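Local atomic coordinates of RND efflux system, outer membrane lipoprotein, NodT family (Burkholderia mallei, PDB entry 6U94), a protein that probably serves as the outer-membrane channel component of an RND-type efflux system. Residues E46-A54 with R448-W459; E269-E280 with F307-G317. All blocks are in the same frame, centred on the assembly; numbering follows the deposited sequence. Where two conformers were deposited one is given.

Contact 1 of 2, residues E46-A54 with R448-W459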
loop_
_atom_site.group_PDB
_atom_site.type_symbol
_atom_site.label_atom_id
_atom_site.label_comp_id
_atom_site.label_asym_id
_atom_site.label_seq_id
_atom_site.Cartn_x
_atom_site.Cartn_y
_atom_site.Cartn_z
ATOM N N GLU A 46 -18.090 -15.150 3.416
ATOM C CA GLU A 46 -17.610 -13.982 4.145
ATOM C C GLU A 46 -16.802 -13.055 3.240
ATOM O O GLU A 46 -17.316 -12.527 2.255
ATOM C CB GLU A 46 -16.768 -14.408 5.349
ATOM N N LEU A 47 -15.533 -12.861 3.584
ATOM C CA LEU A 47 -14.648 -11.956 2.863
ATOM C C LEU A 47 -13.695 -12.765 1.994
ATOM O O LEU A 47 -13.125 -13.760 2.451
ATOM C CB LEU A 47 -13.863 -11.076 3.836
ATOM C CG LEU A 47 -12.750 -10.216 3.237
ATOM C CD1 LEU A 47 -13.299 -9.168 2.274
ATOM C CD2 LEU A 47 -11.940 -9.563 4.339
ATOM N N GLY A 48 -13.528 -12.331 0.746
ATOM C CA GLY A 48 -12.694 -13.022 -0.208
ATOM C C GLY A 48 -11.343 -12.366 -0.377
ATOM O O GLY A 48 -11.248 -11.182 -0.709
ATOM N N TRP A 49 -10.285 -13.148 -0.154
ATOM C CA TRP A 49 -8.917 -12.659 -0.297
ATOM C C TRP A 49 -7.970 -13.669 -0.926
ATOM O O TRP A 49 -6.884 -13.271 -1.361
ATOM C CB TRP A 49 -8.349 -12.240 1.066
ATOM C CG TRP A 49 -8.561 -13.281 2.123
ATOM C CD1 TRP A 49 -9.621 -13.373 2.979
ATOM C CD2 TRP A 49 -7.707 -14.392 2.421
ATOM N NE1 TRP A 49 -9.477 -14.470 3.793
ATOM C CE2 TRP A 49 -8.310 -15.113 3.472
ATOM C CE3 TRP A 49 -6.490 -14.848 1.904
ATOM C CZ2 TRP A 49 -7.740 -16.260 4.014
ATOM C CZ3 TRP A 49 -5.924 -15.987 2.446
ATOM C CH2 TRP A 49 -6.550 -16.681 3.489
ATOM N N ARG A 50 -8.328 -14.955 -1.001
ATOM C CA ARG A 50 -7.412 -15.953 -1.541
ATOM C C ARG A 50 -7.154 -15.758 -3.029
ATOM O O ARG A 50 -6.114 -16.205 -3.524
ATOM C CB ARG A 50 -7.941 -17.365 -1.278
ATOM C CG ARG A 50 -7.882 -17.794 0.187
ATOM C CD ARG A 50 -8.242 -19.270 0.358
ATOM N NE ARG A 50 -7.159 -20.035 0.972
ATOM C CZ ARG A 50 -7.089 -20.327 2.267
ATOM N NH1 ARG A 50 -8.042 -19.922 3.095
ATOM N NH2 ARG A 50 -6.064 -21.028 2.736
ATOM N N ASN A 51 -8.071 -15.113 -3.756
ATOM C CA ASN A 51 -7.786 -14.852 -5.160
ATOM C C ASN A 51 -6.802 -13.705 -5.344
ATOM O O ASN A 51 -6.163 -13.624 -6.398
ATOM C CB ASN A 51 -9.079 -14.573 -5.932
ATOM C CG ASN A 51 -9.985 -13.589 -5.224
ATOM O OD1 ASN A 51 -9.558 -12.861 -4.328
ATOM N ND2 ASN A 51 -11.250 -13.561 -5.628
ATOM N N PHE A 52 -6.643 -12.842 -4.342
ATOM C CA PHE A 52 -5.726 -11.714 -4.426
ATOM C C PHE A 52 -4.360 -12.048 -3.833
ATOM O O PHE A 52 -3.327 -11.784 -4.457
ATOM C CB PHE A 52 -6.339 -10.499 -3.724
ATOM C CG PHE A 52 -5.423 -9.315 -3.642
ATOM C CD1 PHE A 52 -4.926 -8.720 -4.793
ATOM C CD2 PHE A 52 -5.074 -8.781 -2.414
ATOM C CE1 PHE A 52 -4.086 -7.621 -4.715
ATOM C CE2 PHE A 52 -4.234 -7.684 -2.329
ATOM C CZ PHE A 52 -3.741 -7.104 -3.484
ATOM N N LEU A 53 -4.340 -12.628 -2.636
ATOM C CA LEU A 53 -3.092 -13.050 -2.005
ATOM C C LEU A 53 -2.743 -14.435 -2.535
ATOM O O LEU A 53 -3.328 -15.438 -2.120
ATOM C CB LEU A 53 -3.229 -13.044 -0.488
ATOM C CG LEU A 53 -3.724 -11.721 0.100
ATOM C CD1 LEU A 53 -3.690 -11.757 1.613
ATOM C CD2 LEU A 53 -2.898 -10.560 -0.423
ATOM N N ALA A 54 -1.786 -14.491 -3.461
ATOM C CA ALA A 54 -1.457 -15.735 -4.147
ATOM C C ALA A 54 -0.384 -16.549 -3.439
ATOM O O ALA A 54 -0.374 -17.779 -3.562
ATOM C CB ALA A 54 -1.006 -15.442 -5.580
ATOM N N ARG A 448 -1.380 -1.827 -4.317
ATOM C CA ARG A 448 -2.311 -2.867 -4.746
ATOM C C ARG A 448 -3.098 -3.405 -3.559
ATOM O O ARG A 448 -4.288 -3.721 -3.683
ATOM C CB ARG A 448 -1.555 -3.993 -5.451
ATOM C CG ARG A 448 -0.852 -3.545 -6.728
ATOM C CD ARG A 448 0.283 -4.475 -7.115
ATOM N NE ARG A 448 -0.188 -5.790 -7.538
ATOM C CZ ARG A 448 0.556 -6.657 -8.219
ATOM N NH1 ARG A 448 1.800 -6.342 -8.556
ATOM N NH2 ARG A 448 0.057 -7.834 -8.570
ATOM N N VAL A 449 -2.445 -3.516 -2.400
ATOM C CA VAL A 449 -3.134 -3.906 -1.177
ATOM C C VAL A 449 -4.192 -2.873 -0.813
ATOM O O VAL A 449 -5.317 -3.222 -0.432
ATOM C CB VAL A 449 -2.116 -4.104 -0.039
ATOM C CG1 VAL A 449 -2.824 -4.167 1.312
ATOM C CG2 VAL A 449 -1.301 -5.364 -0.280
ATOM N N THR A 450 -3.857 -1.587 -0.943
ATOM C CA THR A 450 -4.819 -0.537 -0.627
ATOM C C THR A 450 -5.987 -0.541 -1.607
ATOM O O THR A 450 -7.134 -0.295 -1.216
ATOM C CB THR A 450 -4.129 0.824 -0.623
ATOM O OG1 THR A 450 -2.965 0.762 0.207
ATOM C CG2 THR A 450 -5.068 1.893 -0.084
ATOM N N LEU A 451 -5.717 -0.821 -2.884
ATOM C CA LEU A 451 -6.802 -0.926 -3.852
ATOM C C LEU A 451 -7.698 -2.126 -3.563
ATOM O O LEU A 451 -8.909 -2.069 -3.814
ATOM C CB LEU A 451 -6.237 -1.007 -5.268
ATOM C CG LEU A 451 -7.259 -1.091 -6.404
ATOM C CD1 LEU A 451 -8.215 0.098 -6.376
ATOM C CD2 LEU A 451 -6.553 -1.193 -7.746
ATOM N N TYR A 452 -7.129 -3.217 -3.041
ATOM C CA TYR A 452 -7.954 -4.336 -2.599
ATOM C C TYR A 452 -8.979 -3.893 -1.559
ATOM O O TYR A 452 -10.100 -4.414 -1.531
ATOM C CB TYR A 452 -7.074 -5.452 -2.030
ATOM C CG TYR A 452 -7.840 -6.444 -1.177
ATOM C CD1 TYR A 452 -7.919 -6.290 0.203
ATOM C CD2 TYR A 452 -8.487 -7.530 -1.751
ATOM C CE1 TYR A 452 -8.627 -7.191 0.986
ATOM C CE2 TYR A 452 -9.191 -8.435 -0.979
ATOM C CZ TYR A 452 -9.259 -8.261 0.390
ATOM O OH TYR A 452 -9.956 -9.159 1.166
ATOM N N LYS A 453 -8.609 -2.946 -0.695
ATOM C CA LYS A 453 -9.528 -2.445 0.320
ATOM C C LYS A 453 -10.556 -1.488 -0.273
ATOM O O LYS A 453 -11.758 -1.617 -0.012
ATOM C CB LYS A 453 -8.745 -1.753 1.433
ATOM C CG LYS A 453 -7.803 -2.672 2.177
ATOM C CD LYS A 453 -7.399 -2.056 3.500
ATOM C CE LYS A 453 -6.294 -1.029 3.320
ATOM N NZ LYS A 453 -5.825 -0.505 4.635
ATOM N N ALA A 454 -10.100 -0.524 -1.079
ATOM C CA ALA A 454 -10.995 0.487 -1.633
ATOM C C ALA A 454 -12.085 -0.117 -2.510
ATOM O O ALA A 454 -13.125 0.519 -2.711
ATOM C CB ALA A 454 -10.194 1.523 -2.428
ATOM N N LEU A 455 -11.869 -1.320 -3.043
ATOM C CA LEU A 455 -12.896 -2.017 -3.807
ATOM C C LEU A 455 -13.954 -2.653 -2.920
ATOM O O LEU A 455 -14.956 -3.155 -3.442
ATOM C CB LEU A 455 -12.270 -3.104 -4.685
ATOM C CG LEU A 455 -11.334 -2.704 -5.825
ATOM C CD1 LEU A 455 -10.745 -3.953 -6.470
ATOM C CD2 LEU A 455 -12.062 -1.862 -6.857
ATOM N N GLY A 456 -13.761 -2.644 -1.605
ATOM C CA GLY A 456 -14.640 -3.351 -0.704
ATOM C C GLY A 456 -14.233 -4.776 -0.419
ATOM O O GLY A 456 -15.029 -5.525 0.160
ATOM N N GLY A 457 -13.024 -5.180 -0.803
ATOM C CA GLY A 457 -12.569 -6.536 -0.574
ATOM C C GLY A 457 -12.294 -7.302 -1.851
ATOM O O GLY A 457 -12.770 -8.427 -2.023
ATOM N N GLY A 458 -11.527 -6.698 -2.757
ATOM C CA GLY A 458 -11.106 -7.411 -3.953
ATOM C C GLY A 458 -12.248 -7.637 -4.926
ATOM O O GLY A 458 -13.097 -6.767 -5.148
ATOM N N TRP A 459 -12.263 -8.828 -5.521
ATOM C CA TRP A 459 -13.214 -9.169 -6.564
ATOM C C TRP A 459 -13.705 -10.593 -6.350
ATOM O O TRP A 459 -13.062 -11.397 -5.672
ATOM C CB TRP A 459 -12.592 -9.036 -7.961
ATOM C CG TRP A 459 -11.483 -10.019 -8.221
ATOM C CD1 TRP A 459 -11.602 -11.261 -8.778
ATOM C CD2 TRP A 459 -10.090 -9.841 -7.935
ATOM N NE1 TRP A 459 -10.369 -11.867 -8.854
ATOM C CE2 TRP A 459 -9.425 -11.015 -8.343
ATOM C CE3 TRP A 459 -9.340 -8.802 -7.371
ATOM C CZ2 TRP A 459 -8.044 -11.178 -8.207
ATOM C CZ3 TRP A 459 -7.968 -8.967 -7.238
ATOM C CH2 TRP A 459 -7.337 -10.147 -7.653
#
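Phe52 and Tyr452 lead an aromatic contact between the loop before helix 56-67 and the C-terminal end of helix 421-454 with the turn that follows it. The two rings are nearly parallel, with planes 6° apart. They are slid so far that they barely overlap, and their centroids lie 5.2 Å apart. Tyr452 CB sits over one face of the Phe52 ring, 4.0 Å from its centroid, a CH-pi contact. Phe52 CG is anti to the backbone N (chi1 175°), which sends the ring to the helix, where Phe52 CZ lies 3.4 Å from Arg448 O. Trp459 crosses Phe52 at about a right angle, and Trp459 CZ3 lies 3.9 Å from Phe52 CD1.

Two hydrogen bonds cross the contact. Tyr452 OH donates to Gly48 O at 3.0 Å, from well above the carbonyl plane. Leu47 CD1 and Trp49 CB also pack against this hydroxyl. In one of its two conformers, Asn51 donates from ND2 to Trp459 O at 2.8 Å, and its amide stacks over a face of the indole, the planes 23° apart.

Beyond the last helical turn, Gly456 has positive phi and forms a Schellman motif. Gly457 CA then lies over a face of the Tyr452 ring. The contact thus fastens the N-terminal loop to this glycine-rich turn, whose carbonyls Gly456 O and Gly458 O also bind Arg160 and Arg281. Around it, Trp49 and Leu53 pack on helix 56-67, Leu47 and Val449 on helix 156-203, and Leu451 on helix 362-415.

Contact 2 of 2, residues E269-E280 with F307-G317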
loop_
_atom_site.group_PDB
_atom_site.type_symbol
_atom_site.label_atom_id
_atom_site.label_comp_id
_atom_site.label_asym_id
_atom_site.label_seq_id
_atom_site.Cartn_x
_atom_site.Cartn_y
_atom_site.Cartn_z
ATOM N N GLU A 269 -2.650 -10.097 -10.041
ATOM C CA GLU A 269 -3.014 -8.865 -10.722
ATOM C C GLU A 269 -4.529 -8.702 -10.757
ATOM O O GLU A 269 -5.282 -9.677 -10.824
ATOM C CB GLU A 269 -2.446 -8.852 -12.142
ATOM C CG GLU A 269 -2.604 -7.526 -12.868
ATOM C CD GLU A 269 -2.063 -6.359 -12.068
ATOM O OE1 GLU A 269 -2.854 -5.700 -11.356
ATOM O OE2 GLU A 269 -0.841 -6.108 -12.142
ATOM N N PHE A 270 -4.971 -7.454 -10.697
ATOM C CA PHE A 270 -6.395 -7.170 -10.752
ATOM C C PHE A 270 -6.945 -7.545 -12.125
ATOM O O PHE A 270 -6.343 -7.187 -13.148
ATOM C CB PHE A 270 -6.657 -5.696 -10.460
ATOM C CG PHE A 270 -6.324 -5.295 -9.054
ATOM C CD1 PHE A 270 -7.192 -5.593 -8.009
ATOM C CD2 PHE A 270 -5.149 -4.625 -8.773
ATOM C CE1 PHE A 270 -6.885 -5.226 -6.708
ATOM C CE2 PHE A 270 -4.836 -4.255 -7.479
ATOM C CZ PHE A 270 -5.706 -4.554 -6.443
ATOM N N PRO A 271 -8.059 -8.272 -12.192
ATOM C CA PRO A 271 -8.621 -8.639 -13.495
ATOM C C PRO A 271 -9.058 -7.408 -14.275
ATOM O O PRO A 271 -9.324 -6.341 -13.718
ATOM C CB PRO A 271 -9.824 -9.523 -13.131
ATOM C CG PRO A 271 -9.569 -9.969 -11.726
ATOM C CD PRO A 271 -8.830 -8.841 -11.077
ATOM N N ALA A 272 -9.127 -7.569 -15.591
ATOM C CA ALA A 272 -9.637 -6.502 -16.438
ATOM C C ALA A 272 -11.157 -6.440 -16.351
ATOM O O ALA A 272 -11.834 -7.472 -16.329
ATOM C CB ALA A 272 -9.199 -6.717 -17.886
ATOM N N GLY A 273 -11.689 -5.223 -16.289
ATOM C CA GLY A 273 -13.126 -5.028 -16.339
ATOM C C GLY A 273 -13.870 -5.267 -15.043
ATOM O O GLY A 273 -14.993 -5.778 -15.072
ATOM N N LEU A 274 -13.286 -4.909 -13.908
ATOM C CA LEU A 274 -13.968 -5.096 -12.636
ATOM C C LEU A 274 -15.202 -4.199 -12.566
ATOM O O LEU A 274 -15.098 -2.990 -12.811
ATOM C CB LEU A 274 -13.024 -4.793 -11.475
ATOM C CG LEU A 274 -11.951 -5.857 -11.250
ATOM C CD1 LEU A 274 -11.079 -5.506 -10.056
ATOM C CD2 LEU A 274 -12.597 -7.224 -11.070
ATOM N N PRO A 275 -16.375 -4.747 -12.246
ATOM C CA PRO A 275 -17.585 -3.915 -12.199
ATOM C C PRO A 275 -17.612 -3.009 -10.976
ATOM O O PRO A 275 -17.143 -3.369 -9.892
ATOM C CB PRO A 275 -18.722 -4.944 -12.155
ATOM C CG PRO A 275 -18.098 -6.172 -11.562
ATOM C CD PRO A 275 -16.668 -6.176 -12.048
ATOM N N SER A 276 -18.171 -1.812 -11.169
ATOM C CA SER A 276 -18.311 -0.860 -10.073
ATOM C C SER A 276 -19.246 -1.364 -8.978
ATOM O O SER A 276 -19.185 -0.868 -7.847
ATOM C CB SER A 276 -18.815 0.478 -10.612
ATOM O OG SER A 276 -19.881 0.280 -11.525
ATOM N N THR A 277 -20.107 -2.339 -9.286
ATOM C CA THR A 277 -20.989 -2.899 -8.269
ATOM C C THR A 277 -20.214 -3.582 -7.152
ATOM O O THR A 277 -20.786 -3.846 -6.088
ATOM C CB THR A 277 -21.968 -3.888 -8.902
ATOM O OG1 THR A 277 -21.243 -4.894 -9.619
ATOM C CG2 THR A 277 -22.911 -3.166 -9.855
ATOM N N LEU A 278 -18.927 -3.872 -7.366
ATOM C CA LEU A 278 -18.094 -4.370 -6.278
ATOM C C LEU A 278 -18.057 -3.392 -5.113
ATOM O O LEU A 278 -17.928 -3.810 -3.956
ATOM C CB LEU A 278 -16.673 -4.636 -6.776
ATOM C CG LEU A 278 -16.432 -5.816 -7.717
ATOM C CD1 LEU A 278 -14.988 -5.793 -8.212
ATOM C CD2 LEU A 278 -16.741 -7.134 -7.027
ATOM N N LEU A 279 -18.165 -2.090 -5.396
ATOM C CA LEU A 279 -18.128 -1.078 -4.347
ATOM C C LEU A 279 -19.353 -1.116 -3.443
ATOM O O LEU A 279 -19.353 -0.450 -2.401
ATOM C CB LEU A 279 -17.979 0.313 -4.966
ATOM C CG LEU A 279 -16.768 0.488 -5.896
ATOM C CD1 LEU A 279 -16.530 1.956 -6.221
ATOM C CD2 LEU A 279 -15.520 -0.127 -5.294
ATOM N N GLU A 280 -20.391 -1.874 -3.810
ATOM C CA GLU A 280 -21.515 -2.066 -2.901
ATOM C C GLU A 280 -21.082 -2.754 -1.613
ATOM O O GLU A 280 -21.741 -2.599 -0.580
ATOM C CB GLU A 280 -22.618 -2.873 -3.585
ATOM C CG GLU A 280 -23.292 -2.167 -4.749
ATOM C CD GLU A 280 -24.083 -3.114 -5.630
ATOM O OE1 GLU A 280 -24.112 -4.328 -5.328
ATOM O OE2 GLU A 280 -24.675 -2.648 -6.624
ATOM N N PHE A 307 -25.365 6.062 -8.287
ATOM C CA PHE A 307 -24.340 5.018 -8.310
ATOM C C PHE A 307 -23.977 4.691 -9.749
ATOM O O PHE A 307 -24.762 4.030 -10.453
ATOM C CB PHE A 307 -24.836 3.772 -7.578
ATOM C CG PHE A 307 -23.745 2.952 -6.944
ATOM C CD1 PHE A 307 -22.650 2.529 -7.675
ATOM C CD2 PHE A 307 -23.826 2.598 -5.604
ATOM C CE1 PHE A 307 -21.650 1.768 -7.081
ATOM C CE2 PHE A 307 -22.838 1.841 -5.003
ATOM C CZ PHE A 307 -21.744 1.424 -5.747
ATOM N N PRO A 308 -22.816 5.138 -10.239
ATOM C CA PRO A 308 -22.436 4.828 -11.624
ATOM C C PRO A 308 -22.295 3.328 -11.842
ATOM O O PRO A 308 -21.886 2.582 -10.951
ATOM C CB PRO A 308 -21.088 5.542 -11.795
ATOM C CG PRO A 308 -21.053 6.588 -10.715
ATOM C CD PRO A 308 -21.824 5.994 -9.567
ATOM N N ARG A 309 -22.648 2.889 -13.046
ATOM C CA ARG A 309 -22.450 1.503 -13.465
ATOM C C ARG A 309 -21.434 1.513 -14.604
ATOM O O ARG A 309 -21.787 1.688 -15.771
ATOM C CB ARG A 309 -23.776 0.823 -13.864
ATOM C CG ARG A 309 -24.695 1.626 -14.775
ATOM C CD ARG A 309 -26.097 1.008 -14.825
ATOM N NE ARG A 309 -26.100 -0.381 -15.287
ATOM C CZ ARG A 309 -27.201 -1.103 -15.484
ATOM N NH1 ARG A 309 -28.395 -0.570 -15.263
ATOM N NH2 ARG A 309 -27.113 -2.359 -15.910
ATOM N N ILE A 310 -20.161 1.330 -14.245
ATOM C CA ILE A 310 -19.049 1.319 -15.187
ATOM C C ILE A 310 -18.073 0.232 -14.764
ATOM O O ILE A 310 -18.117 -0.274 -13.640
ATOM C CB ILE A 310 -18.306 2.673 -15.246
ATOM C CG1 ILE A 310 -17.790 3.039 -13.849
ATOM C CG2 ILE A 310 -19.196 3.768 -15.817
ATOM C CD1 ILE A 310 -16.812 4.195 -13.823
ATOM N N THR A 311 -17.175 -0.119 -15.682
ATOM C CA THR A 311 -16.020 -0.916 -15.304
ATOM C C THR A 311 -15.010 -0.033 -14.587
ATOM O O THR A 311 -14.951 1.181 -14.806
ATOM C CB THR A 311 -15.370 -1.571 -16.527
ATOM O OG1 THR A 311 -14.950 -0.562 -17.460
ATOM C CG2 THR A 311 -16.349 -2.526 -17.202
ATOM N N LEU A 312 -14.222 -0.650 -13.711
ATOM C CA LEU A 312 -13.226 0.084 -12.943
ATOM C C LEU A 312 -11.805 -0.096 -13.455
ATOM O O LEU A 312 -10.975 0.797 -13.258
ATOM C CB LEU A 312 -13.279 -0.334 -11.471
ATOM C CG LEU A 312 -14.573 0.015 -10.738
ATOM C CD1 LEU A 312 -14.533 -0.529 -9.324
ATOM C CD2 LEU A 312 -14.789 1.522 -10.737
ATOM N N THR A 313 -11.499 -1.219 -14.100
ATOM C CA THR A 313 -10.142 -1.523 -14.520
ATOM C C THR A 313 -10.116 -1.880 -15.997
ATOM O O THR A 313 -11.104 -2.366 -16.557
ATOM C CB THR A 313 -9.531 -2.682 -13.716
ATOM O OG1 THR A 313 -10.364 -3.842 -13.834
ATOM C CG2 THR A 313 -9.389 -2.300 -12.251
ATOM N N GLY A 314 -8.969 -1.621 -16.620
ATOM C CA GLY A 314 -8.706 -2.054 -17.975
ATOM C C GLY A 314 -7.676 -3.163 -17.993
ATOM O O GLY A 314 -7.574 -3.939 -17.038
ATOM N N ALA A 315 -6.898 -3.241 -19.069
ATOM C CA ALA A 315 -5.912 -4.302 -19.203
ATOM C C ALA A 315 -4.839 -4.186 -18.125
ATOM O O ALA A 315 -4.394 -3.090 -17.782
ATOM C CB ALA A 315 -5.278 -4.255 -20.591
ATOM N N LEU A 316 -4.437 -5.338 -17.584
ATOM C CA LEU A 316 -3.390 -5.430 -16.562
ATOM C C LEU A 316 -3.710 -4.584 -15.332
ATOM O O LEU A 316 -2.807 -4.080 -14.658
ATOM C CB LEU A 316 -2.016 -5.048 -17.123
ATOM C CG LEU A 316 -1.452 -5.936 -18.233
ATOM C CD1 LEU A 316 -1.838 -5.407 -19.609
ATOM C CD2 LEU A 316 0.061 -6.065 -18.101
ATOM N N GLY A 317 -4.996 -4.422 -15.029
ATOM C CA GLY A 317 -5.395 -3.724 -13.818
ATOM C C GLY A 317 -5.076 -2.246 -13.804
ATOM O O GLY A 317 -4.860 -1.674 -12.729
#
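Hydrogen bonds between Gly273, Leu274 and Ser276 and the chain from Ile310 to Thr313 hold these two loops side by side. Gly273 N donates to Thr313 O at 2.9 Å, from above the carbonyl plane. Leu312 N donates to Leu274 O at 2.7 Å. Ser276 N donates to Ile310 O at 2.9 Å, from nearly straight out beyond the oxygen (C=O...N angle 172°).

Side-chain hydroxyls add to these backbone bonds. Thr313 OG1 lies between its own backbone N and carbonyl carbon (chi1 57°), facing the other loop. It donates to Pro271 O at 2.7 Å, in the carbonyl plane. It also accepts from Leu274 N at 3.1 Å, and this bond is nearly straight at 174°. Ser276 OG lies close to Pro308 O and 2.8 Å from Ile310 O.

The pairing amounts to a single beta bridge, Pro275 with Thr311, in a chain with no regular strand. It joins the loop entering helix 283-294 to the loop leaving helix 299-306.

Apolar contacts gather beside the bridge. Leu279 CD2 and Leu312 CD1 meet tip to tip at 4.2 Å. Leu279 CB reaches the edge of the Phe307 ring, 4.0 Å from Phe307 CZ, and Glu280 CG touches the same end of the ring obliquely. Phe307 also packs on Tyr367 and Ile371 of helix 362-415.

Glu269 OE1 accepts from Phe270 N of its own segment and forms a salt bridge with Arg385 of helix 362-415.

The modelled chain starts at Glu46, and residues 46-54 pair with a segment 394 residues further on. Contact 1 closes that long loop when the end of helix 421-454 arrives, near the C-terminal end of the model. Contact 2 is nested inside it and closes a short loop of 26 residues, which carries helices 283-294 and 299-306. The two contacts touch, with centres about 13 Å apart. Phe270 bridges them, packing on Arg448, Leu451 and Trp459 and meeting the ring of Phe52. Pro271 also lies against Trp459. Together they tie both ends of the modelled chain to the loops flanking the short helices of its middle.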